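Long-range contacts in single-stranded DNA-binding protein DdrB (Deinococcus radiodurans, PDB 4NOE), which binds single-stranded DNA and assists its accurate annealing, probably as part of the response to DNA damage: residues 6-11 against 26-31; 58-63 against 142-147; 86-91 against 105-110. One frame throughout, in Å; residues are numbered along the deposited sequence.

How the contacts relate
Contacts 1 and 3 are largely buried, whereas contact 2 runs from a buried aromatic side to an exposed edge. Their chemistry differs with position: contact 1 is wholly apolar packing of a hairpin strand on a helix beside a second subunit, contact 2 pairs two loops through backbone bonds, with flanking carboxylates that turn to arginines outside the pair, and contact 3 joins two sheet strands whose arginine- and serine-bearing face receives DNA. Contact 2 lies between the others and touches both, through L29 against R143 and W62 against Y107. Contacts 1 and 3, about 27 Å apart between centres, do not meet. Helix 28-37 supplies one side of contact 1 and, through R33, a salt bridge to contact 2.

Contact 1 (6-11 against 26-31); sequences LQIEFI and SRLLDV
L6, I8 and F10 direct their side chains from strand 6-11 toward the first turn of helix 28-37, where L28 and V31 receive them. Aliphatic packing accounts for most of the contact. L6 and L28 meet through their methyl ends, CD2 of L6 lying 4.2 Å from CD2 of L28. The other branch of L28 is used by I8, whose CD1 comes to 4.4 Å from L28 CD1. L28 can serve both strand residues because its CG is anti to the backbone N (chi1 -178°), which carries the two methyls toward the strand although the side chain does not set out in that direction. I8 likewise divides its branches: while CD1 faces L28, CG2 rests 4.3 Å from CG1 of V31.

These residues join a beta-hairpin to a helix. Strand 6-11 is hydrogen-bonded to strand 17-22, with L6, I8 and F10 pairing with V22, V20 and V18, and the helix follows the hairpin and packs against one side of it. The sheet continues into a second subunit, where L6, Q7, I8 and E9 form an antiparallel ladder with a strand of that chain, and W40 of the second subunit packs on L28.

The aromatic component comes from F10. Its CZ approaches V31 CG1 to 4.3 Å, so the far end of the ring does the touching. Within the strand, CG1 of I8 lies 3.9 Å above the plane of the F10 ring, displaced toward its rim, while Y35 of the same helix meets this ring with the planes about 45° apart.

Polar interaction between the segments is absent, no hydrogen bond crossing from one to the other. The helix turn is closed internally instead, by V31 N bonding to R27 O at 3.1 Å.

Contact 2 (58-63 against 142-147); sequences ADFDWS and ERYAVP
F60 and A145 form a single beta bridge between two loops, framed by two nearly straight backbone hydrogen bonds. V146 N gives one to D59 O at 2.9 Å, and D61 N gives the other to Y144 O at 3.0 Å, in the carbonyl plane.

F60, Y144 and D61 make up the buried part. With CG anti to the backbone N (chi1 -175°), the F60 ring swings back to bring CD1 within 3.7 Å of Y144 O and CE1 within 4.2 Å of Y144 CB. F60 CD2 also lies 3.5 Å above the centre of the W62 ring, and F52 and F135 extend this aromatic cluster. Y144 points its hydroxyl elsewhere, to D13 of the second subunit.

V146 and P147 form the solvent-exposed rim over D61, although their atoms come just as close: V146 CG2 reaches to 3.6 Å from D61 CA, and P147 CD lies 3.6 Å from D61 OD2. D59 brings OD2 to 3.4 Å from A145 CB, but its ionic partner is R140.

D61 closes an Asx turn: OD1 accepts from both S63 OG and S63 N, which reach it from the same face of the carboxylate. So many donors would be expected to stabilise the ionised carboxylate and hold it against rotation; the backbone bonds join the two loops, while the salt bridge from D61 OD2 to R33 ties the pair to helix 28-37.

Contact 3 (86-91 against 105-110); sequences YRRREL and IKYSRG. With nucleotides of chain F.
Strands 86-91 and 105-110 run antiparallel with a marked twist, their directions 140° apart, R87-S108 and R89-K106 being hydrogen-bonded pairs and R88-Y107 and E90-I105 non-hydrogen-bonded ones. On the face toward DNA, R89 grips S108 side-on, NE bonding to S108 OG at 2.7 Å and NH2 to S108 O at 3.0 Å. This leaves R89 NH1 directed at the backbone of DG27 of chain F, 2.9 Å from O3' and 3.1 Å from OP1. S108 OG in turn donates to O2 of DT26 of chain F at 2.5 Å, so the serine links the arginine to a base. A leucine in place of R89 would probably leave S108 OG without its NE donor and take from the DG27 phosphate the positive charge of this guanidinium.

The opposite face has R88 crossing Y107, with its CA over the ring and its CG and CD running out toward the hydroxyl; E57 binds both R88 NE and Y107 OH. At the far end, R109 lays CD over one face of Y86, 3.8 Å from the ring centroid, an approach set by CG lying between the backbone N and carbonyl carbon (chi1 62°). R109 NE then bonds straight to Y86 OH at 3.1 Å, and D115 takes NH1.

Both strands are interior to the sheet: strand 77-81 flanks 84-91, and strand 128-135 flanks 104-110.

Contact 1 (6-11 against 26-31)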
loop_
_atom_site.group_PDB
_atom_site.type_symbol
_atom_site.label_atom_id
_atom_site.label_comp_id
_atom_site.label_asym_id
_atom_site.label_seq_id
_atom_site.Cartn_x
_atom_site.Cartn_y
_atom_site.Cartn_z
ATOM N N LEU E 6 25.340 3.684 -37.036
ATOM C CA LEU E 6 24.591 3.470 -35.803
ATOM C C LEU E 6 23.113 3.620 -36.125
ATOM O O LEU E 6 22.759 4.134 -37.189
ATOM C CB LEU E 6 24.989 4.490 -34.726
ATOM C CG LEU E 6 26.294 4.392 -33.926
ATOM C CD1 LEU E 6 27.513 4.342 -34.807
ATOM C CD2 LEU E 6 26.416 5.577 -32.998
ATOM N N GLN E 7 22.265 3.156 -35.212
ATOM C CA GLN E 7 20.840 3.427 -35.257
ATOM C C GLN E 7 20.441 4.080 -33.945
ATOM O O GLN E 7 20.969 3.751 -32.884
ATOM C CB GLN E 7 20.034 2.137 -35.437
ATOM C CG GLN E 7 20.169 1.479 -36.801
ATOM C CD GLN E 7 19.302 0.234 -36.902
ATOM O OE1 GLN E 7 19.590 -0.790 -36.277
ATOM N NE2 GLN E 7 18.220 0.325 -37.672
ATOM N N ILE E 8 19.526 5.027 -34.010
ATOM C CA ILE E 8 19.042 5.625 -32.782
ATOM C C ILE E 8 17.530 5.543 -32.784
ATOM O O ILE E 8 16.890 5.786 -33.809
ATOM C CB ILE E 8 19.591 7.063 -32.556
ATOM C CG1 ILE E 8 18.787 7.792 -31.484
ATOM C CG2 ILE E 8 19.589 7.879 -33.840
ATOM C CD1 ILE E 8 19.366 9.164 -31.144
ATOM N N GLU E 9 16.967 5.139 -31.649
ATOM C CA GLU E 9 15.527 5.000 -31.530
ATOM C C GLU E 9 14.955 6.234 -30.874
ATOM O O GLU E 9 15.390 6.634 -29.789
ATOM C CB GLU E 9 15.161 3.754 -30.703
ATOM N N PHE E 10 13.984 6.844 -31.540
ATOM C CA PHE E 10 13.317 8.017 -31.002
ATOM C C PHE E 10 11.872 7.693 -30.677
ATOM O O PHE E 10 11.287 6.752 -31.225
ATOM C CB PHE E 10 13.289 9.156 -32.026
ATOM C CG PHE E 10 14.627 9.788 -32.299
ATOM C CD1 PHE E 10 15.181 10.691 -31.403
ATOM C CD2 PHE E 10 15.302 9.520 -33.478
ATOM C CE1 PHE E 10 16.393 11.292 -31.662
ATOM C CE2 PHE E 10 16.512 10.125 -33.751
ATOM C CZ PHE E 10 17.061 11.013 -32.839
ATOM N N ILE E 11 11.308 8.498 -29.790
ATOM C CA ILE E 11 9.880 8.592 -29.627
ATOM C C ILE E 11 9.535 9.958 -30.211
ATOM O O ILE E 11 10.052 10.981 -29.756
ATOM C CB ILE E 11 9.482 8.559 -28.153
ATOM C CG1 ILE E 11 9.893 7.232 -27.511
ATOM C CG2 ILE E 11 7.976 8.767 -28.015
ATOM C CD1 ILE E 11 9.182 6.011 -28.103
ATOM N N SER E 26 30.484 10.065 -35.280
ATOM C CA SER E 26 30.763 11.479 -35.045
ATOM C C SER E 26 29.526 12.355 -35.246
ATOM O O SER E 26 29.438 13.440 -34.675
ATOM C CB SER E 26 31.886 11.964 -35.965
ATOM O OG SER E 26 31.473 11.921 -37.323
ATOM N N ARG E 27 28.578 11.880 -36.052
ATOM C CA ARG E 27 27.371 12.643 -36.382
ATOM C C ARG E 27 26.207 12.422 -35.402
ATOM O O ARG E 27 25.118 12.985 -35.580
ATOM C CB ARG E 27 26.917 12.304 -37.807
ATOM N N LEU E 28 26.434 11.614 -34.369
ATOM C CA LEU E 28 25.357 11.216 -33.458
ATOM C C LEU E 28 24.639 12.407 -32.810
ATOM O O LEU E 28 23.419 12.532 -32.904
ATOM C CB LEU E 28 25.886 10.257 -32.381
ATOM C CG LEU E 28 24.819 9.752 -31.411
ATOM C CD1 LEU E 28 23.664 9.120 -32.181
ATOM C CD2 LEU E 28 25.404 8.774 -30.402
ATOM N N LEU E 29 25.397 13.282 -32.161
ATOM C CA LEU E 29 24.802 14.426 -31.466
ATOM C C LEU E 29 24.071 15.385 -32.418
ATOM O O LEU E 29 23.062 15.990 -32.046
ATOM C CB LEU E 29 25.862 15.166 -30.636
ATOM C CG LEU E 29 25.916 14.881 -29.128
ATOM C CD1 LEU E 29 25.647 13.417 -28.808
ATOM C CD2 LEU E 29 27.256 15.297 -28.557
ATOM N N ASP E 30 24.554 15.502 -33.651
ATOM C CA ASP E 30 23.883 16.360 -34.627
ATOM C C ASP E 30 22.527 15.795 -35.068
ATOM O O ASP E 30 21.556 16.537 -35.223
ATOM C CB ASP E 30 24.789 16.631 -35.829
ATOM C CG ASP E 30 25.970 17.521 -35.473
ATOM O OD1 ASP E 30 25.848 18.315 -34.507
ATOM O OD2 ASP E 30 27.014 17.425 -36.154
ATOM N N VAL E 31 22.461 14.482 -35.258
ATOM C CA VAL E 31 21.189 13.825 -35.516
ATOM C C VAL E 31 20.239 14.056 -34.342
ATOM O O VAL E 31 19.070 14.392 -34.545
ATOM C CB VAL E 31 21.391 12.322 -35.777
ATOM C CG1 VAL E 31 20.056 11.605 -35.881
ATOM C CG2 VAL E 31 22.232 12.134 -37.050
#

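Contact 2 (58-63 against 142-147)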
loop_
_atom_site.group_PDB
_atom_site.type_symbol
_atom_site.label_atom_id
_atom_site.label_comp_id
_atom_site.label_asym_id
_atom_site.label_seq_id
_atom_site.Cartn_x
_atom_site.Cartn_y
_atom_site.Cartn_z
ATOM N N ALA E 58 24.347 27.194 -18.524
ATOM C CA ALA E 58 24.076 28.484 -19.165
ATOM C C ALA E 58 23.761 28.385 -20.664
ATOM O O ALA E 58 22.934 29.138 -21.177
ATOM C CB ALA E 58 25.229 29.424 -18.936
ATOM N N ASP E 59 24.409 27.452 -21.360
ATOM C CA ASP E 59 24.282 27.371 -22.817
ATOM C C ASP E 59 24.014 25.943 -23.268
ATOM O O ASP E 59 24.360 25.548 -24.392
ATOM C CB ASP E 59 25.557 27.891 -23.481
ATOM C CG ASP E 59 26.766 27.065 -23.115
ATOM O OD1 ASP E 59 26.692 26.326 -22.113
ATOM O OD2 ASP E 59 27.784 27.145 -23.825
ATOM N N PHE E 60 23.392 25.167 -22.390
ATOM C CA PHE E 60 23.051 23.793 -22.715
ATOM C C PHE E 60 22.153 23.728 -23.950
ATOM O O PHE E 60 21.227 24.524 -24.100
ATOM C CB PHE E 60 22.354 23.138 -21.524
ATOM C CG PHE E 60 22.070 21.691 -21.721
ATOM C CD1 PHE E 60 23.082 20.756 -21.620
ATOM C CD2 PHE E 60 20.783 21.260 -22.009
ATOM C CE1 PHE E 60 22.815 19.407 -21.797
ATOM C CE2 PHE E 60 20.516 19.925 -22.198
ATOM C CZ PHE E 60 21.535 18.994 -22.093
ATOM N N ASP E 61 22.423 22.781 -24.838
ATOM C CA ASP E 61 21.565 22.613 -26.001
ATOM C C ASP E 61 20.439 21.658 -25.633
ATOM O O ASP E 61 20.614 20.435 -25.643
ATOM C CB ASP E 61 22.364 22.089 -27.192
ATOM C CG ASP E 61 21.575 22.128 -28.492
ATOM O OD1 ASP E 61 20.329 22.295 -28.449
ATOM O OD2 ASP E 61 22.205 21.982 -29.564
ATOM N N TRP E 62 19.283 22.222 -25.310
ATOM C CA TRP E 62 18.155 21.419 -24.858
ATOM C C TRP E 62 17.604 20.520 -25.956
ATOM O O TRP E 62 16.927 19.529 -25.663
ATOM C CB TRP E 62 17.060 22.313 -24.258
ATOM C CG TRP E 62 17.469 22.917 -22.920
ATOM C CD1 TRP E 62 17.988 24.160 -22.710
ATOM C CD2 TRP E 62 17.422 22.280 -21.633
ATOM N NE1 TRP E 62 18.252 24.343 -21.373
ATOM C CE2 TRP E 62 17.912 23.207 -20.689
ATOM C CE3 TRP E 62 17.000 21.022 -21.185
ATOM C CZ2 TRP E 62 17.991 22.920 -19.314
ATOM C CZ3 TRP E 62 17.084 20.729 -19.818
ATOM C CH2 TRP E 62 17.574 21.680 -18.900
ATOM N N SER E 63 17.901 20.838 -27.216
ATOM C CA SER E 63 17.427 19.993 -28.318
ATOM C C SER E 63 18.075 18.606 -28.272
ATOM O O SER E 63 17.544 17.643 -28.844
ATOM C CB SER E 63 17.667 20.658 -29.685
ATOM O OG SER E 63 19.034 20.570 -30.065
ATOM N N GLU E 142 32.019 20.338 -23.880
ATOM C CA GLU E 142 31.709 21.314 -24.917
ATOM C C GLU E 142 30.658 20.831 -25.909
ATOM O O GLU E 142 29.897 21.624 -26.457
ATOM C CB GLU E 142 32.988 21.703 -25.664
ATOM C CG GLU E 142 33.900 22.618 -24.858
ATOM C CD GLU E 142 33.257 23.967 -24.564
ATOM O OE1 GLU E 142 32.409 24.414 -25.376
ATOM O OE2 GLU E 142 33.599 24.577 -23.521
ATOM N N ARG E 143 30.617 19.530 -26.155
ATOM C CA ARG E 143 29.666 18.996 -27.119
ATOM C C ARG E 143 28.220 19.174 -26.645
ATOM O O ARG E 143 27.289 19.161 -27.455
ATOM C CB ARG E 143 29.975 17.526 -27.416
ATOM C CG ARG E 143 29.816 16.619 -26.226
ATOM C CD ARG E 143 30.333 15.205 -26.499
ATOM N NE ARG E 143 30.112 14.354 -25.330
ATOM C CZ ARG E 143 30.895 14.352 -24.254
ATOM N NH1 ARG E 143 31.959 15.149 -24.198
ATOM N NH2 ARG E 143 30.612 13.557 -23.231
ATOM N N TYR E 144 28.037 19.365 -25.340
ATOM C CA TYR E 144 26.692 19.501 -24.764
ATOM C C TYR E 144 26.108 20.877 -25.043
ATOM O O TYR E 144 24.908 21.104 -24.869
ATOM C CB TYR E 144 26.714 19.311 -23.243
ATOM C CG TYR E 144 26.903 17.897 -22.763
ATOM C CD1 TYR E 144 26.758 16.822 -23.626
ATOM C CD2 TYR E 144 27.224 17.637 -21.434
ATOM C CE1 TYR E 144 26.928 15.526 -23.180
ATOM C CE2 TYR E 144 27.390 16.346 -20.979
ATOM C CZ TYR E 144 27.243 15.296 -21.860
ATOM O OH TYR E 144 27.409 14.006 -21.423
ATOM N N ALA E 145 26.968 21.804 -25.447
ATOM C CA ALA E 145 26.550 23.191 -25.579
ATOM C C ALA E 145 25.885 23.459 -26.919
ATOM O O ALA E 145 26.048 22.688 -27.867
ATOM C CB ALA E 145 27.729 24.118 -25.377
ATOM N N VAL E 146 25.109 24.539 -26.973
ATOM C CA VAL E 146 24.600 25.072 -28.228
ATOM C C VAL E 146 25.785 25.447 -29.130
ATOM O O VAL E 146 26.747 26.062 -28.675
ATOM C CB VAL E 146 23.714 26.311 -27.987
ATOM C CG1 VAL E 146 23.303 26.943 -29.307
ATOM C CG2 VAL E 146 22.476 25.942 -27.151
ATOM N N PRO E 147 25.741 25.035 -30.403
ATOM C CA PRO E 147 26.834 25.353 -31.330
ATOM C C PRO E 147 26.722 26.773 -31.887
ATOM O O PRO E 147 25.667 27.393 -31.737
ATOM C CB PRO E 147 26.652 24.320 -32.449
ATOM C CG PRO E 147 25.195 24.024 -32.446
ATOM C CD PRO E 147 24.747 24.126 -31.004
#

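Contact 3 (86-91 against 105-110)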
loop_
_atom_site.group_PDB
_atom_site.type_symbol
_atom_site.label_atom_id
_atom_site.label_comp_id
_atom_site.label_asym_id
_atom_site.label_seq_id
_atom_site.Cartn_x
_atom_site.Cartn_y
_atom_site.Cartn_z
ATOM N N TYR E 86 9.048 22.548 -17.137
ATOM C CA TYR E 86 9.872 22.372 -15.946
ATOM C C TYR E 86 10.485 23.708 -15.566
ATOM O O TYR E 86 11.051 24.387 -16.422
ATOM C CB TYR E 86 10.984 21.340 -16.200
ATOM C CG TYR E 86 10.451 19.952 -16.465
ATOM C CD1 TYR E 86 10.014 19.590 -17.730
ATOM C CD2 TYR E 86 10.377 19.010 -15.450
ATOM C CE1 TYR E 86 9.518 18.331 -17.977
ATOM C CE2 TYR E 86 9.870 17.723 -15.693
ATOM C CZ TYR E 86 9.440 17.404 -16.957
ATOM O OH TYR E 86 8.940 16.146 -17.233
ATOM N N ARG E 87 10.369 24.083 -14.293
ATOM C CA ARG E 87 10.955 25.339 -13.803
ATOM C C ARG E 87 12.445 25.237 -13.512
ATOM O O ARG E 87 12.918 24.228 -12.965
ATOM C CB ARG E 87 10.263 25.800 -12.521
ATOM C CG ARG E 87 8.969 26.542 -12.754
ATOM C CD ARG E 87 8.583 27.424 -11.584
ATOM N NE ARG E 87 7.319 28.093 -11.870
ATOM C CZ ARG E 87 6.124 27.540 -11.681
ATOM N NH1 ARG E 87 5.024 28.219 -11.978
ATOM N NH2 ARG E 87 6.026 26.311 -11.193
ATOM N N ARG E 88 13.177 26.289 -13.859
ATOM C CA ARG E 88 14.591 26.398 -13.504
ATOM C C ARG E 88 14.695 26.777 -12.019
ATOM O O ARG E 88 14.117 27.768 -11.588
ATOM C CB ARG E 88 15.246 27.470 -14.372
ATOM C CG ARG E 88 16.742 27.653 -14.160
ATOM C CD ARG E 88 17.286 28.721 -15.118
ATOM N NE ARG E 88 18.743 28.839 -15.034
ATOM C CZ ARG E 88 19.381 29.557 -14.110
ATOM N NH1 ARG E 88 18.690 30.222 -13.181
ATOM N NH2 ARG E 88 20.708 29.604 -14.114
ATOM N N ARG E 89 15.409 25.984 -11.233
ATOM C CA ARG E 89 15.540 26.261 -9.803
ATOM C C ARG E 89 17.006 26.353 -9.390
ATOM O O ARG E 89 17.803 25.454 -9.664
ATOM C CB ARG E 89 14.812 25.175 -8.985
ATOM C CG ARG E 89 13.370 24.940 -9.485
ATOM C CD ARG E 89 12.622 23.916 -8.669
ATOM N NE ARG E 89 11.385 23.482 -9.323
ATOM C CZ ARG E 89 10.209 24.087 -9.191
ATOM N NH1 ARG E 89 10.088 25.174 -8.426
ATOM N NH2 ARG E 89 9.153 23.604 -9.832
ATOM N N GLU E 90 17.361 27.453 -8.737
ATOM C CA GLU E 90 18.731 27.656 -8.299
ATOM C C GLU E 90 18.867 27.160 -6.871
ATOM O O GLU E 90 18.213 27.669 -5.963
ATOM C CB GLU E 90 19.108 29.140 -8.412
ATOM C CG GLU E 90 19.178 29.624 -9.860
ATOM C CD GLU E 90 19.453 31.115 -10.003
ATOM O OE1 GLU E 90 19.294 31.860 -9.015
ATOM O OE2 GLU E 90 19.818 31.549 -11.120
ATOM N N LEU E 91 19.709 26.153 -6.676
ATOM C CA LEU E 91 19.916 25.593 -5.347
ATOM C C LEU E 91 21.300 25.985 -4.834
ATOM O O LEU E 91 22.321 25.498 -5.332
ATOM C CB LEU E 91 19.781 24.071 -5.388
ATOM C CG LEU E 91 18.592 23.473 -6.156
ATOM C CD1 LEU E 91 18.609 21.948 -6.096
ATOM C CD2 LEU E 91 17.273 23.999 -5.624
ATOM N N ILE E 105 21.633 23.564 -10.311
ATOM C CA ILE E 105 20.530 24.165 -11.042
ATOM C C ILE E 105 19.635 23.016 -11.426
ATOM O O ILE E 105 20.045 22.122 -12.172
ATOM C CB ILE E 105 21.003 24.879 -12.305
ATOM C CG1 ILE E 105 22.174 25.809 -11.983
ATOM C CG2 ILE E 105 19.854 25.675 -12.917
ATOM C CD1 ILE E 105 21.785 26.943 -11.066
ATOM N N LYS E 106 18.419 23.015 -10.900
ATOM C CA LYS E 106 17.533 21.880 -11.104
ATOM C C LYS E 106 16.340 22.304 -11.949
ATOM O O LYS E 106 15.800 23.395 -11.774
ATOM C CB LYS E 106 17.065 21.323 -9.751
ATOM C CG LYS E 106 16.235 20.056 -9.863
ATOM C CD LYS E 106 16.001 19.356 -8.516
ATOM C CE LYS E 106 15.211 18.066 -8.769
ATOM N NZ LYS E 106 14.817 17.275 -7.562
ATOM N N TYR E 107 15.957 21.441 -12.883
ATOM C CA TYR E 107 14.759 21.637 -13.677
ATOM C C TYR E 107 13.754 20.591 -13.249
ATOM O O TYR E 107 13.978 19.380 -13.433
ATOM C CB TYR E 107 15.077 21.523 -15.179
ATOM C CG TYR E 107 15.830 22.728 -15.680
ATOM C CD1 TYR E 107 17.204 22.855 -15.469
ATOM C CD2 TYR E 107 15.170 23.756 -16.336
ATOM C CE1 TYR E 107 17.893 23.966 -15.916
ATOM C CE2 TYR E 107 15.858 24.876 -16.790
ATOM C CZ TYR E 107 17.210 24.976 -16.570
ATOM O OH TYR E 107 17.888 26.084 -17.021
ATOM N N SER E 108 12.656 21.061 -12.660
ATOM C CA SER E 108 11.615 20.177 -12.133
ATOM C C SER E 108 10.247 20.846 -12.147
ATOM O O SER E 108 10.142 22.080 -12.171
ATOM C CB SER E 108 11.944 19.766 -10.692
ATOM O OG SER E 108 11.849 20.889 -9.820
ATOM N N ARG E 109 9.204 20.023 -12.098
ATOM C CA ARG E 109 7.824 20.494 -12.038
ATOM C C ARG E 109 7.072 19.755 -10.937
ATOM O O ARG E 109 7.518 18.704 -10.439
ATOM C CB ARG E 109 7.124 20.220 -13.368
ATOM C CG ARG E 109 7.056 18.727 -13.699
ATOM C CD ARG E 109 6.474 18.451 -15.094
ATOM N NE ARG E 109 6.581 17.026 -15.451
ATOM C CZ ARG E 109 5.726 16.087 -15.043
ATOM N NH1 ARG E 109 4.697 16.397 -14.254
ATOM N NH2 ARG E 109 5.904 14.835 -15.410
ATOM N N GLY E 110 5.923 20.298 -10.553
ATOM C CA GLY E 110 5.067 19.618 -9.605
ATOM C C GLY E 110 4.473 18.377 -10.245
ATOM O O GLY E 110 4.209 18.355 -11.451
ATOM P P DT F 26 14.545 23.178 -0.755
ATOM O OP1 DT F 26 15.004 24.408 -0.214
ATOM O OP2 DT F 26 13.575 22.423 -0.047
ATOM O "O5'" DT F 26 13.966 23.371 -2.214
ATOM C "C5'" DT F 26 14.465 24.320 -3.152
ATOM C "C4'" DT F 26 13.732 24.208 -4.467
ATOM O "O4'" DT F 26 13.831 22.863 -4.979
ATOM C "C3'" DT F 26 12.244 24.529 -4.399
ATOM O "O3'" DT F 26 11.801 25.256 -5.535
ATOM C "C2'" DT F 26 11.600 23.163 -4.480
ATOM C "C1'" DT F 26 12.565 22.419 -5.377
ATOM N N1 DT F 26 12.565 20.963 -5.259
ATOM C C2 DT F 26 12.733 20.177 -6.375
ATOM O O2 DT F 26 12.822 20.624 -7.495
ATOM N N3 DT F 26 12.801 18.837 -6.119
ATOM C C4 DT F 26 12.705 18.217 -4.895
ATOM O O4 DT F 26 12.792 17.009 -4.815
ATOM C C5 DT F 26 12.561 19.103 -3.769
ATOM C C7 DT F 26 12.479 18.522 -2.398
ATOM C C6 DT F 26 12.498 20.411 -4.005
ATOM P P DC F 28 6.383 25.800 -7.988
ATOM O OP1 DC F 28 6.831 25.379 -9.280
ATOM O OP2 DC F 28 5.772 27.081 -7.890
ATOM O "O5'" DC F 28 5.351 24.749 -7.406
ATOM C "C5'" DC F 28 5.451 23.368 -7.681
ATOM C "C4'" DC F 28 4.139 22.693 -7.389
ATOM O "O4'" DC F 28 3.784 22.908 -6.018
ATOM C "C3'" DC F 28 2.971 23.220 -8.199
ATOM O "O3'" DC F 28 2.931 22.396 -9.344
ATOM C "C2'" DC F 28 1.790 23.012 -7.272
ATOM C "C1'" DC F 28 2.391 23.020 -5.869
ATOM N N1 DC F 28 2.137 24.213 -5.051
ATOM C C2 DC F 28 1.650 24.056 -3.751
ATOM O O2 DC F 28 1.388 22.922 -3.343
ATOM N N3 DC F 28 1.460 25.146 -2.981
ATOM C C4 DC F 28 1.761 26.354 -3.454
ATOM N N4 DC F 28 1.556 27.401 -2.661
ATOM C C5 DC F 28 2.283 26.541 -4.765
ATOM C C6 DC F 28 2.459 25.453 -5.519
ATOM P P DG F 27 12.011 26.778 -5.708
ATOM O OP1 DG F 27 12.237 27.039 -7.075
ATOM O OP2 DG F 27 12.910 27.253 -4.720
ATOM O "O5'" DG F 27 10.565 27.407 -5.690
ATOM C "C5'" DG F 27 9.611 27.251 -4.661
ATOM C "C4'" DG F 27 8.799 25.997 -4.854
ATOM O "O4'" DG F 27 8.455 25.562 -3.529
ATOM C "C3'" DG F 27 7.476 26.113 -5.609
ATOM O "O3'" DG F 27 7.584 25.726 -6.979
ATOM C "C2'" DG F 27 6.623 25.089 -4.899
ATOM C "C1'" DG F 27 7.094 25.234 -3.464
ATOM N N9 DG F 27 6.409 26.323 -2.801
ATOM C C8 DG F 27 6.047 27.517 -3.371
ATOM N N7 DG F 27 5.383 28.290 -2.562
ATOM C C5 DG F 27 5.271 27.547 -1.398
ATOM C C6 DG F 27 4.664 27.866 -0.171
ATOM O O6 DG F 27 4.075 28.900 0.146
ATOM N N1 DG F 27 4.812 26.844 0.752
ATOM C C2 DG F 27 5.442 25.653 0.516
ATOM N N2 DG F 27 5.456 24.784 1.539
ATOM N N3 DG F 27 6.021 25.342 -0.624
ATOM C C4 DG F 27 5.901 26.331 -1.530
HETATM O O HOH W 1 7.578 13.086 -17.150
#